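PDB 6Y0R: chitooligosaccharide oxidase from Gibberella zeae, which oxidises the C1 hydroxyl of chitooligosaccharides to lactones with a covalently bound FAD, reducing molecular oxygen to hydrogen peroxide. Local coordinates for residues K35-A40 with V70-A75; S29-A34 with S74-C79; G250-Q255 with A352-F357; L240-N245 with N274-D279. All coordinates share one frame; numbering follows the deposited sequence.

Contact 1. Residues K35-A40 with V70-A75; sequences KVPTDA and VAQVSA
Helix 70-83 of the PCMH-type FAD-binding domain receives V36 and P37 on Q72 and A75, where the chain leaves helix 26-33 through a Schellman motif. K35, with positive phi (62°), is the residue that breaks the helical path, and the chain then runs across the first turns of helix 70-83; the closest pair of CA atoms is that of V36 and Q72, 5.4 Å apart. Q72 contributes the largest share of the buried surface. Its CG stands anti to the carbonyl carbon (chi1 -74°) and the chain continues extended, which brings the amide across the proline ring, at about a right angle: P37 CD lies 3.5 Å from both Q72 CD and Q72 OE1. That oxygen is fixed from elsewhere, by the backbone N of T68, while Q72 NE2 turns to a water at 3.0 Å. The same water donates to K35 O over a leg so short that its length is doubtful, but the bridge joins K35 to the glutamine. From P37 onward the chain pairs by its backbone with residues in and just after strand 63-65: P37 with V66, D39 with I64. V36, which also touches A65 of strand 63-65, places one methyl in the turn between Q72 and A75: V36 CG2 is 3.6 Å from Q72 O and 3.5 Å from A75 CB.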
loop_
_atom_site.group_PDB
_atom_site.type_symbol
_atom_site.label_atom_id
_atom_site.label_comp_id
_atom_site.label_asym_id
_atom_site.label_seq_id
_atom_site.Cartn_x
_atom_site.Cartn_y
_atom_site.Cartn_z
ATOM N N LYS A 35 -12.294 28.743 11.004
ATOM C CA LYS A 35 -13.220 27.798 11.685
ATOM C C LYS A 35 -12.863 26.385 11.220
ATOM O O LYS A 35 -13.787 25.569 10.955
ATOM C CB LYS A 35 -14.685 28.125 11.385
ATOM C CG LYS A 35 -15.102 29.559 11.699
ATOM C CD LYS A 35 -16.566 29.864 11.403
ATOM C CE LYS A 35 -17.056 31.114 12.116
ATOM N NZ LYS A 35 -18.521 31.310 11.977
ATOM N N VAL A 36 -11.564 26.133 11.068
ATOM C CA VAL A 36 -11.070 24.755 10.818
ATOM C C VAL A 36 -10.765 24.126 12.169
ATOM O O VAL A 36 -9.937 24.625 12.940
ATOM C CB VAL A 36 -9.856 24.753 9.869
ATOM C CG1 VAL A 36 -9.352 23.328 9.690
ATOM C CG2 VAL A 36 -10.191 25.360 8.524
ATOM N N PRO A 37 -11.389 22.974 12.535
ATOM C CA PRO A 37 -11.026 22.327 13.788
ATOM C C PRO A 37 -9.538 21.973 13.774
ATOM O O PRO A 37 -9.043 21.539 12.730
ATOM C CB PRO A 37 -11.887 21.046 13.853
ATOM C CG PRO A 37 -12.932 21.232 12.788
ATOM C CD PRO A 37 -12.393 22.227 11.773
ATOM N N THR A 38 -8.848 22.174 14.878
ATOM C CA THR A 38 -7.418 21.825 15.022
ATOM C C THR A 38 -7.162 21.196 16.391
ATOM O O THR A 38 -8.027 21.366 17.295
ATOM C CB THR A 38 -6.516 23.046 14.772
ATOM O OG1 THR A 38 -6.629 23.915 15.897
ATOM C CG2 THR A 38 -6.853 23.787 13.497
ATOM N N ASP A 39 -6.018 20.534 16.522
ATOM C CA ASP A 39 -5.558 19.931 17.792
ATOM C C ASP A 39 -4.535 20.886 18.411
ATOM O O ASP A 39 -3.687 21.376 17.701
ATOM C CB ASP A 39 -4.901 18.565 17.582
ATOM C CG ASP A 39 -5.813 17.463 17.072
ATOM O OD1 ASP A 39 -6.996 17.518 17.313
ATOM O OD2 ASP A 39 -5.301 16.567 16.445
ATOM N N ALA A 40 -4.670 21.164 19.698
ATOM C CA ALA A 40 -3.721 22.059 20.383
ATOM C C ALA A 40 -2.413 21.307 20.579
ATOM O O ALA A 40 -2.457 20.168 20.999
ATOM C CB ALA A 40 -4.293 22.513 21.702
ATOM N N VAL A 70 -15.523 18.906 3.437
ATOM C CA VAL A 70 -14.668 19.330 2.296
ATOM C C VAL A 70 -14.383 20.837 2.429
ATOM O O VAL A 70 -13.213 21.252 2.228
ATOM C CB VAL A 70 -15.287 18.907 0.956
ATOM C CG1 VAL A 70 -14.559 19.493 -0.245
ATOM C CG2 VAL A 70 -15.331 17.390 0.853
ATOM N N ALA A 71 -15.367 21.651 2.833
ATOM C CA ALA A 71 -15.155 23.110 3.021
ATOM C C ALA A 71 -14.028 23.359 4.027
ATOM O O ALA A 71 -13.220 24.292 3.787
ATOM C CB ALA A 71 -16.448 23.789 3.474
ATOM N N GLN A 72 -13.923 22.567 5.104
ATOM C CA GLN A 72 -12.841 22.703 6.108
ATOM C C GLN A 72 -11.484 22.262 5.513
ATOM O O GLN A 72 -10.464 22.850 5.903
ATOM C CB GLN A 72 -13.184 21.931 7.362
ATOM C CG GLN A 72 -14.272 22.620 8.187
ATOM C CD GLN A 72 -14.821 21.716 9.252
ATOM O OE1 GLN A 72 -14.377 20.585 9.419
ATOM N NE2 GLN A 72 -15.778 22.232 10.018
ATOM N N VAL A 73 -11.479 21.253 4.647
ATOM C CA VAL A 73 -10.223 20.833 3.931
ATOM C C VAL A 73 -9.768 22.008 3.040
ATOM O O VAL A 73 -8.555 22.366 3.113
ATOM C CB VAL A 73 -10.401 19.532 3.129
ATOM C CG1 VAL A 73 -9.109 19.141 2.401
ATOM C CG2 VAL A 73 -10.846 18.370 4.004
ATOM N N SER A 74 -10.680 22.599 2.249
ATOM C CA SER A 74 -10.352 23.756 1.381
ATOM C C SER A 74 -9.742 24.860 2.236
ATOM O O SER A 74 -8.685 25.374 1.845
ATOM C CB SER A 74 -11.529 24.291 0.617
ATOM O OG SER A 74 -11.846 23.442 -0.446
ATOM N N ALA A 75 -10.395 25.259 3.330
ATOM C CA ALA A 75 -9.899 26.354 4.202
ATOM C C ALA A 75 -8.518 25.996 4.758
ATOM O O ALA A 75 -7.619 26.861 4.819
ATOM C CB ALA A 75 -10.882 26.650 5.314
HETATM O O HOH W 1 -16.032 25.253 9.907
#

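Contact 2. Residues S29-A34 with S74-C79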
loop_
_atom_site.group_PDB
_atom_site.type_symbol
_atom_site.label_atom_id
_atom_site.label_comp_id
_atom_site.label_asym_id
_atom_site.label_seq_id
_atom_site.Cartn_x
_atom_site.Cartn_y
_atom_site.Cartn_z
ATOM N N SER A 29 -3.416 30.346 13.831
ATOM C CA SER A 29 -4.413 31.441 13.967
ATOM C C SER A 29 -5.232 31.545 12.678
ATOM O O SER A 29 -6.438 31.756 12.799
ATOM C CB SER A 29 -3.795 32.754 14.389
ATOM O OG SER A 29 -2.503 32.898 13.836
ATOM N N CYS A 30 -4.630 31.301 11.502
ATOM C CA CYS A 30 -5.336 31.256 10.191
ATOM C C CYS A 30 -6.413 30.173 10.265
ATOM O O CYS A 30 -7.545 30.444 9.878
ATOM C CB CYS A 30 -4.403 30.997 9.003
ATOM S SG CYS A 30 -5.248 31.009 7.394
ATOM N N LEU A 31 -6.052 28.981 10.741
ATOM C CA LEU A 31 -6.978 27.818 10.799
ATOM C C LEU A 31 -8.151 28.135 11.743
ATOM O O LEU A 31 -9.311 27.961 11.326
ATOM C CB LEU A 31 -6.194 26.579 11.255
ATOM C CG LEU A 31 -5.217 26.006 10.221
ATOM C CD1 LEU A 31 -4.371 24.919 10.842
ATOM C CD2 LEU A 31 -5.934 25.502 8.977
ATOM N N THR A 32 -7.860 28.580 12.954
ATOM C CA THR A 32 -8.892 28.932 13.974
ATOM C C THR A 32 -9.841 29.989 13.370
ATOM O O THR A 32 -11.093 29.773 13.355
ATOM C CB THR A 32 -8.201 29.335 15.282
ATOM O OG1 THR A 32 -7.298 30.391 14.984
ATOM C CG2 THR A 32 -7.432 28.209 15.926
ATOM N N GLN A 33 -9.285 31.045 12.777
ATOM C CA GLN A 33 -10.086 32.144 12.180
ATOM C C GLN A 33 -10.908 31.618 10.996
ATOM O O GLN A 33 -11.998 32.155 10.748
ATOM C CB GLN A 33 -9.183 33.326 11.830
ATOM C CG GLN A 33 -8.604 34.002 13.072
ATOM C CD GLN A 33 -8.018 35.373 12.815
ATOM O OE1 GLN A 33 -8.638 36.229 12.180
ATOM N NE2 GLN A 33 -6.813 35.600 13.322
ATOM N N ALA A 34 -10.451 30.576 10.296
ATOM C CA ALA A 34 -11.210 29.977 9.172
ATOM C C ALA A 34 -12.207 28.926 9.680
ATOM O O ALA A 34 -12.876 28.315 8.809
ATOM C CB ALA A 34 -10.251 29.375 8.174
ATOM N N SER A 74 -10.680 22.599 2.249
ATOM C CA SER A 74 -10.352 23.756 1.381
ATOM C C SER A 74 -9.742 24.860 2.236
ATOM O O SER A 74 -8.685 25.374 1.845
ATOM C CB SER A 74 -11.529 24.291 0.617
ATOM O OG SER A 74 -11.846 23.442 -0.446
ATOM N N ALA A 75 -10.395 25.259 3.330
ATOM C CA ALA A 75 -9.899 26.354 4.202
ATOM C C ALA A 75 -8.518 25.996 4.758
ATOM O O ALA A 75 -7.619 26.861 4.819
ATOM C CB ALA A 75 -10.882 26.650 5.314
ATOM N N ALA A 76 -8.317 24.740 5.143
ATOM C CA ALA A 76 -7.040 24.327 5.742
ATOM C C ALA A 76 -5.937 24.442 4.682
ATOM O O ALA A 76 -4.859 24.967 5.022
ATOM C CB ALA A 76 -7.124 22.935 6.317
ATOM N N VAL A 77 -6.191 23.964 3.478
ATOM C CA VAL A 77 -5.202 24.049 2.372
ATOM C C VAL A 77 -4.926 25.535 2.104
ATOM O O VAL A 77 -3.754 25.904 2.010
ATOM C CB VAL A 77 -5.667 23.300 1.124
ATOM C CG1 VAL A 77 -4.776 23.567 -0.074
ATOM C CG2 VAL A 77 -5.749 21.798 1.408
ATOM N N GLU A 78 -5.962 26.368 2.065
ATOM C CA GLU A 78 -5.758 27.815 1.743
ATOM C C GLU A 78 -4.831 28.422 2.787
ATOM O O GLU A 78 -3.920 29.220 2.411
ATOM C CB GLU A 78 -7.088 28.572 1.662
ATOM C CG GLU A 78 -7.793 28.342 0.347
ATOM C CD GLU A 78 -9.300 28.547 0.319
ATOM O OE1 GLU A 78 -9.892 28.969 1.346
ATOM O OE2 GLU A 78 -9.875 28.230 -0.715
ATOM N N CYS A 79 -5.032 28.068 4.050
ATOM C CA CYS A 79 -4.204 28.534 5.190
ATOM C C CYS A 79 -2.746 28.106 5.019
ATOM O O CYS A 79 -1.847 28.934 5.246
ATOM C CB CYS A 79 -4.730 28.044 6.528
ATOM S SG CYS A 79 -6.140 29.015 7.114
#
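With its SG anti to the backbone N (chi1 -178°), C30 reaches straight across to C79, whose SG is instead anti to the carbonyl carbon; the two torsions bring the sulfurs together in a disulfide between antiparallel helices. The bond C30 SG to C79 SG measures 2.2 Å, and its chi3 of -81° is close to perpendicular and left-handed in sign. The axes of the segments 29-33 and 74-79 run 9.3 Å apart with 152° between their directions, and across this spacing the covalent link staples the N-terminal helix 26-33 to helix 70-83 of the PCMH-type FAD-binding domain.

Packing beside the sulfurs follows from L31. Its CG is anti to the carbonyl carbon; CD1 continues the chain, and the other branch, CD2, turns into the groove between A76 and C79: L31 CD2 approaches A76 CA to 3.6 Å and C79 CB to 3.7 Å. The backbone of the same leucine passes close to the disulfide, L31 N lying 3.6 Å from C79 SG. Inward of this pair the layer continues to the sheet, since L31 touches A63 and L108 while A76 touches A65 and I110. At the C-terminal end of helix 26-33 the residues that meet are small: A34, just beyond its last turn, approaches helix 70-83 chiefly through its methyl, with A34 CB 4.3 Å from C79 SG and 4.0 Å from A75 CB.

Contact 3. Residues G250-Q255 with A352-F357; sequences GLYDFQ and AEFKSF
Face contacts come first: the F354 ring is pressed flat against helix 247-260, with L251 and Y252 over one and the same face. L251 CB forms a CH-pi contact, 3.9 Å from the centroid of the F354 ring and 25° off its normal, and Y252 N lies above the same face, likewise offset toward the rim. F354 reaches there because its CG is anti to the carbonyl carbon (chi1 -78°), which sends the ring out from helix 351-367 and onto the backbone of the other helix; F354 CE2 comes to 3.7 Å from Y252 CA. Y252 CB, also on the face side of F354, is 3.9 Å from F354 CD2.

Edge contacts flank this ring. The carboxamide carbon of Q255 sits in the plane of F354, at its rim, Q255 CD being 3.8 Å from F354 CE2. The Y252 side chain crosses F354 at about a right angle, so that F354 CD2 sits at the edge of the tyrosine ring, near its plane. One turn further along helix 351-367, L251 CD1 lies in the plane of the F357 ring at its edge, 3.9 Å from F357 CD2.

The short helix axes pass 9.6 Å apart at 130°, a spacing in which the F354 ring is the main filler. These two helices pack on one side of the seven-stranded antiparallel sheet that builds the substrate domain in flavoenzymes of this family: F354 also touches M376, F357 touches L374 and L251 touches M269. Carbon-to-carbon and CH-pi contacts carry the interface, so it is probably held by dispersion and burial of apolar surface, with no directional bond between the segments.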
loop_
_atom_site.group_PDB
_atom_site.type_symbol
_atom_site.label_atom_id
_atom_site.label_comp_id
_atom_site.label_asym_id
_atom_site.label_seq_id
_atom_site.Cartn_x
_atom_site.Cartn_y
_atom_site.Cartn_z
ATOM N N GLY A 250 12.141 -24.783 -5.558
ATOM C CA GLY A 250 10.784 -24.552 -5.035
ATOM C C GLY A 250 10.319 -23.128 -5.355
ATOM O O GLY A 250 9.197 -22.938 -5.876
ATOM N N LEU A 251 11.151 -22.113 -5.112
ATOM C CA LEU A 251 10.764 -20.700 -5.433
ATOM C C LEU A 251 10.604 -20.508 -6.936
ATOM O O LEU A 251 9.632 -19.873 -7.389
ATOM C CB LEU A 251 11.831 -19.741 -4.897
ATOM C CG LEU A 251 11.981 -19.704 -3.385
ATOM C CD1 LEU A 251 13.262 -18.980 -2.986
ATOM C CD2 LEU A 251 10.774 -19.074 -2.735
ATOM N N TYR A 252 11.496 -21.123 -7.713
ATOM C CA TYR A 252 11.415 -21.013 -9.177
ATOM C C TYR A 252 10.128 -21.675 -9.666
ATOM O O TYR A 252 9.429 -21.120 -10.491
ATOM C CB TYR A 252 12.645 -21.628 -9.834
ATOM C CG TYR A 252 12.660 -21.458 -11.335
ATOM C CD1 TYR A 252 13.059 -20.266 -11.903
ATOM C CD2 TYR A 252 12.294 -22.486 -12.182
ATOM C CE1 TYR A 252 13.086 -20.107 -13.278
ATOM C CE2 TYR A 252 12.275 -22.333 -13.554
ATOM C CZ TYR A 252 12.724 -21.152 -14.105
ATOM O OH TYR A 252 12.726 -20.981 -15.460
ATOM N N ASP A 253 9.785 -22.838 -9.123
ATOM C CA ASP A 253 8.566 -23.569 -9.533
ATOM C C ASP A 253 7.330 -22.781 -9.121
ATOM O O ASP A 253 6.377 -22.697 -9.901
ATOM C CB ASP A 253 8.501 -24.950 -8.922
ATOM C CG ASP A 253 9.505 -25.924 -9.521
ATOM O OD1 ASP A 253 10.016 -25.648 -10.652
ATOM O OD2 ASP A 253 9.770 -26.931 -8.832
ATOM N N PHE A 254 7.384 -22.138 -7.957
ATOM C CA PHE A 254 6.297 -21.242 -7.508
ATOM C C PHE A 254 6.100 -20.129 -8.535
ATOM O O PHE A 254 4.987 -19.836 -8.988
ATOM C CB PHE A 254 6.663 -20.688 -6.128
ATOM C CG PHE A 254 5.648 -19.780 -5.474
ATOM C CD1 PHE A 254 4.467 -20.269 -4.955
ATOM C CD2 PHE A 254 5.903 -18.430 -5.368
ATOM C CE1 PHE A 254 3.560 -19.417 -4.343
ATOM C CE2 PHE A 254 4.998 -17.575 -4.744
ATOM C CZ PHE A 254 3.812 -18.070 -4.251
ATOM N N GLN A 255 7.184 -19.419 -8.860
ATOM C CA GLN A 255 7.133 -18.341 -9.863
ATOM C C GLN A 255 6.559 -18.846 -11.205
ATOM O O GLN A 255 5.712 -18.159 -11.789
ATOM C CB GLN A 255 8.536 -17.786 -10.037
ATOM C CG GLN A 255 8.664 -16.928 -11.274
ATOM C CD GLN A 255 10.088 -16.522 -11.549
ATOM O OE1 GLN A 255 10.838 -17.197 -12.278
ATOM N NE2 GLN A 255 10.502 -15.467 -10.904
ATOM N N ALA A 352 19.274 -19.307 -10.983
ATOM C CA ALA A 352 20.551 -18.819 -10.409
ATOM C C ALA A 352 20.290 -17.630 -9.474
ATOM O O ALA A 352 20.899 -17.546 -8.408
ATOM C CB ALA A 352 21.487 -18.462 -11.541
ATOM N N GLU A 353 19.407 -16.694 -9.850
ATOM C CA GLU A 353 19.023 -15.565 -8.965
ATOM C C GLU A 353 18.330 -16.099 -7.708
ATOM O O GLU A 353 18.622 -15.639 -6.614
ATOM C CB GLU A 353 18.148 -14.588 -9.741
ATOM C CG GLU A 353 18.973 -13.772 -10.725
ATOM C CD GLU A 353 18.272 -13.088 -11.888
ATOM O OE1 GLU A 353 17.114 -13.443 -12.239
ATOM O OE2 GLU A 353 18.942 -12.208 -12.501
ATOM N N PHE A 354 17.454 -17.103 -7.829
ATOM C CA PHE A 354 16.834 -17.660 -6.610
ATOM C C PHE A 354 17.917 -18.318 -5.746
ATOM O O PHE A 354 17.835 -18.247 -4.519
ATOM C CB PHE A 354 15.699 -18.625 -6.938
ATOM C CG PHE A 354 14.408 -17.950 -7.321
ATOM C CD1 PHE A 354 13.763 -17.125 -6.408
ATOM C CD2 PHE A 354 13.835 -18.115 -8.581
ATOM C CE1 PHE A 354 12.558 -16.522 -6.733
ATOM C CE2 PHE A 354 12.620 -17.508 -8.895
ATOM C CZ PHE A 354 11.982 -16.720 -7.972
ATOM N N LYS A 355 18.914 -18.975 -6.354
ATOM C CA LYS A 355 20.036 -19.565 -5.570
ATOM C C LYS A 355 20.796 -18.493 -4.778
ATOM O O LYS A 355 21.046 -18.729 -3.599
ATOM C CB LYS A 355 21.005 -20.342 -6.468
ATOM C CG LYS A 355 20.490 -21.706 -6.865
ATOM C CD LYS A 355 21.513 -22.532 -7.656
ATOM C CE LYS A 355 20.886 -23.820 -8.150
ATOM N NZ LYS A 355 21.656 -24.443 -9.254
ATOM N N SER A 356 21.064 -17.318 -5.363
ATOM C CA SER A 356 21.754 -16.201 -4.662
ATOM C C SER A 356 20.928 -15.770 -3.464
ATOM O O SER A 356 21.445 -15.590 -2.370
ATOM C CB SER A 356 21.994 -15.018 -5.551
ATOM O OG SER A 356 22.756 -15.422 -6.670
ATOM N N PHE A 357 19.626 -15.571 -3.698
ATOM C CA PHE A 357 18.663 -15.187 -2.652
ATOM C C PHE A 357 18.659 -16.207 -1.515
ATOM O O PHE A 357 18.783 -15.859 -0.339
ATOM C CB PHE A 357 17.301 -15.012 -3.323
ATOM C CG PHE A 357 16.170 -14.761 -2.382
ATOM C CD1 PHE A 357 16.147 -13.644 -1.580
ATOM C CD2 PHE A 357 15.072 -15.604 -2.363
ATOM C CE1 PHE A 357 15.088 -13.415 -0.715
ATOM C CE2 PHE A 357 14.012 -15.369 -1.507
ATOM C CZ PHE A 357 14.031 -14.276 -0.675
#

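Contact 4. Residues L240-N245 with N274-D279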
loop_
_atom_site.group_PDB
_atom_site.type_symbol
_atom_site.label_atom_id
_atom_site.label_comp_id
_atom_site.label_asym_id
_atom_site.label_seq_id
_atom_site.Cartn_x
_atom_site.Cartn_y
_atom_site.Cartn_z
ATOM N N LEU A 240 5.849 -25.783 4.246
ATOM C CA LEU A 240 7.015 -26.293 3.504
ATOM C C LEU A 240 8.136 -26.605 4.489
ATOM O O LEU A 240 8.222 -25.939 5.518
ATOM C CB LEU A 240 7.484 -25.281 2.455
ATOM C CG LEU A 240 6.518 -25.007 1.299
ATOM C CD1 LEU A 240 7.042 -23.884 0.419
ATOM C CD2 LEU A 240 6.282 -26.268 0.484
ATOM N N ASN A 241 8.985 -27.562 4.113
ATOM C CA ASN A 241 10.195 -27.932 4.872
ATOM C C ASN A 241 11.355 -27.858 3.887
ATOM O O ASN A 241 11.865 -28.904 3.448
ATOM C CB ASN A 241 9.975 -29.297 5.522
ATOM C CG ASN A 241 11.131 -29.722 6.396
ATOM O OD1 ASN A 241 11.839 -28.894 6.962
ATOM N ND2 ASN A 241 11.341 -31.027 6.476
ATOM N N TRP A 242 11.745 -26.646 3.541
ATOM C CA TRP A 242 12.805 -26.367 2.562
ATOM C C TRP A 242 14.109 -26.048 3.270
ATOM O O TRP A 242 14.084 -25.555 4.407
ATOM C CB TRP A 242 12.368 -25.230 1.631
ATOM C CG TRP A 242 11.312 -25.630 0.645
ATOM C CD1 TRP A 242 10.825 -26.877 0.372
ATOM C CD2 TRP A 242 10.670 -24.742 -0.283
ATOM N NE1 TRP A 242 9.858 -26.820 -0.605
ATOM C CE2 TRP A 242 9.763 -25.518 -1.053
ATOM C CE3 TRP A 242 10.770 -23.373 -0.541
ATOM C CZ2 TRP A 242 8.956 -24.951 -2.036
ATOM C CZ3 TRP A 242 9.970 -22.820 -1.522
ATOM C CH2 TRP A 242 9.095 -23.600 -2.274
ATOM N N ASP A 243 15.194 -26.274 2.564
ATOM C CA ASP A 243 16.540 -25.840 2.978
ATOM C C ASP A 243 17.253 -25.302 1.745
ATOM O O ASP A 243 16.642 -25.127 0.653
ATOM C CB ASP A 243 17.289 -26.976 3.678
ATOM C CG ASP A 243 17.471 -28.230 2.848
ATOM O OD1 ASP A 243 17.303 -28.161 1.617
ATOM O OD2 ASP A 243 17.783 -29.288 3.452
ATOM N N GLN A 244 18.556 -25.079 1.869
ATOM C CA GLN A 244 19.343 -24.457 0.788
ATOM C C GLN A 244 19.296 -25.344 -0.465
ATOM O O GLN A 244 19.315 -24.786 -1.569
ATOM C CB GLN A 244 20.711 -24.116 1.399
ATOM C CG GLN A 244 21.605 -23.292 0.501
ATOM C CD GLN A 244 22.738 -22.671 1.284
ATOM O OE1 GLN A 244 23.032 -23.055 2.412
ATOM N NE2 GLN A 244 23.364 -21.675 0.685
ATOM N N ASN A 245 19.127 -26.670 -0.349
ATOM C CA ASN A 245 19.092 -27.575 -1.529
ATOM C C ASN A 245 17.746 -27.559 -2.263
ATOM O O ASN A 245 17.745 -27.888 -3.458
ATOM C CB ASN A 245 19.368 -29.036 -1.166
ATOM C CG ASN A 245 20.784 -29.247 -0.680
ATOM O OD1 ASN A 245 21.739 -28.840 -1.333
ATOM N ND2 ASN A 245 20.924 -29.859 0.480
ATOM N N ASN A 274 12.085 -19.136 10.383
ATOM C CA ASN A 274 11.227 -20.321 10.646
ATOM C C ASN A 274 11.018 -21.130 9.352
ATOM O O ASN A 274 10.438 -22.230 9.455
ATOM C CB ASN A 274 9.860 -19.944 11.229
ATOM C CG ASN A 274 9.937 -19.281 12.592
ATOM O OD1 ASN A 274 9.301 -18.253 12.836
ATOM N ND2 ASN A 274 10.737 -19.844 13.477
ATOM N N GLY A 275 11.462 -20.644 8.193
ATOM C CA GLY A 275 11.334 -21.359 6.911
ATOM C C GLY A 275 10.346 -20.697 5.963
ATOM O O GLY A 275 10.191 -19.457 5.980
ATOM N N TYR A 276 9.715 -21.489 5.116
ATOM C CA TYR A 276 8.991 -21.031 3.902
ATOM C C TYR A 276 7.528 -21.480 4.005
ATOM O O TYR A 276 7.295 -22.617 4.472
ATOM C CB TYR A 276 9.640 -21.622 2.648
ATOM C CG TYR A 276 11.068 -21.200 2.385
ATOM C CD1 TYR A 276 12.127 -21.758 3.099
ATOM C CD2 TYR A 276 11.376 -20.281 1.396
ATOM C CE1 TYR A 276 13.439 -21.394 2.834
ATOM C CE2 TYR A 276 12.689 -19.882 1.149
ATOM C CZ TYR A 276 13.726 -20.462 1.859
ATOM O OH TYR A 276 15.034 -20.110 1.621
ATOM N N SER A 277 6.551 -20.691 3.536
ATOM C CA SER A 277 5.133 -21.096 3.548
ATOM C C SER A 277 4.403 -20.344 2.451
ATOM O O SER A 277 4.701 -19.168 2.262
ATOM C CB SER A 277 4.487 -20.829 4.890
ATOM O OG SER A 277 3.160 -21.331 4.889
ATOM N N VAL A 278 3.477 -21.009 1.774
ATOM C CA VAL A 278 2.609 -20.372 0.766
ATOM C C VAL A 278 1.301 -19.966 1.439
ATOM O O VAL A 278 0.763 -20.745 2.257
ATOM C CB VAL A 278 2.372 -21.298 -0.429
ATOM C CG1 VAL A 278 1.339 -20.704 -1.351
ATOM C CG2 VAL A 278 3.658 -21.613 -1.156
ATOM N N ASP A 279 0.795 -18.764 1.149
ATOM C CA ASP A 279 -0.599 -18.427 1.539
ATOM C C ASP A 279 -1.262 -17.693 0.389
ATOM O O ASP A 279 -0.594 -17.005 -0.385
ATOM C CB ASP A 279 -0.717 -17.657 2.842
ATOM C CG ASP A 279 -0.274 -16.257 2.703
ATOM O OD1 ASP A 279 0.959 -16.050 2.827
ATOM O OD2 ASP A 279 -1.187 -15.379 2.494
HETATM O O HOH W 2 10.496 -24.300 5.119
#
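Polar links between L240, W242 and Y276 continue the strand pairing where strand 233-239 has just ended. L240 N gives Y276 O a weak hydrogen bond, 3.5 Å long and bent to 129° at the hydrogen, the last direct link before the chain swings off. Beyond it a single water takes over: it accepts from Y276 N at 2.9 Å and from W242 N at 3.1 Å, and donates weakly to L240 O. Lying in the plane of the Y276 ring at its edge, this water bridges the two backbones. Close by, the methylene of L240 packs on the carbonyl oxygen, L240 CB being 3.3 Å from Y276 O.

The aromatic pair is formed by W242 and Y276. W242 CE3 stands over one face of the tyrosine ring, 3.7 Å from Y276 CG, while the planes make 50° and the centroid of the indole six-membered ring is 5.4 Å from that of Y276. Both rings get there with CG anti to the carbonyl carbon, chi1 being -63° for the tyrosine. W242 has a second aromatic neighbour in F300, met edge to face.

Apolar contacts are made by the end of L240, whose CD1 reaches Y276 CB at 4.1 Å and, more distantly, V278 CG2 at 4.4 Å.

Strand 275-283 lies between strands 233-239 and 265-272, V278 bonding through its backbone to I238 and S277 to G270. Above this sheet, W242 and Y276 both rest on A247 of helix 247-260, and Y276 reaches on to V358 and V361 of helix 351-367.

How the contacts relate
From the N terminus, helix 26-33 leads into residues 35-40, and both return to helix 70-83: contact 1 closes the shorter loop, contact 2 a slightly longer one, both ending on the same stretch of that helix. The two share S74 and A75 and touch through V36 N and L31 O, 2.9 Å apart, a probable hydrogen bond. Together they tie the N-terminal region to the FAD-binding part. On the opposite side of the chain's centre, contacts 4 and 3 cross, their segments alternating along the chain. Contact 4 joins the loop after strand 233-239 to strand 275-283, and contact 3 joins helices 247-260 and 351-367, which lie on the same seven-stranded sheet; W242 CH2 of contact 4 packs 3.3 Å from G250 C of contact 3.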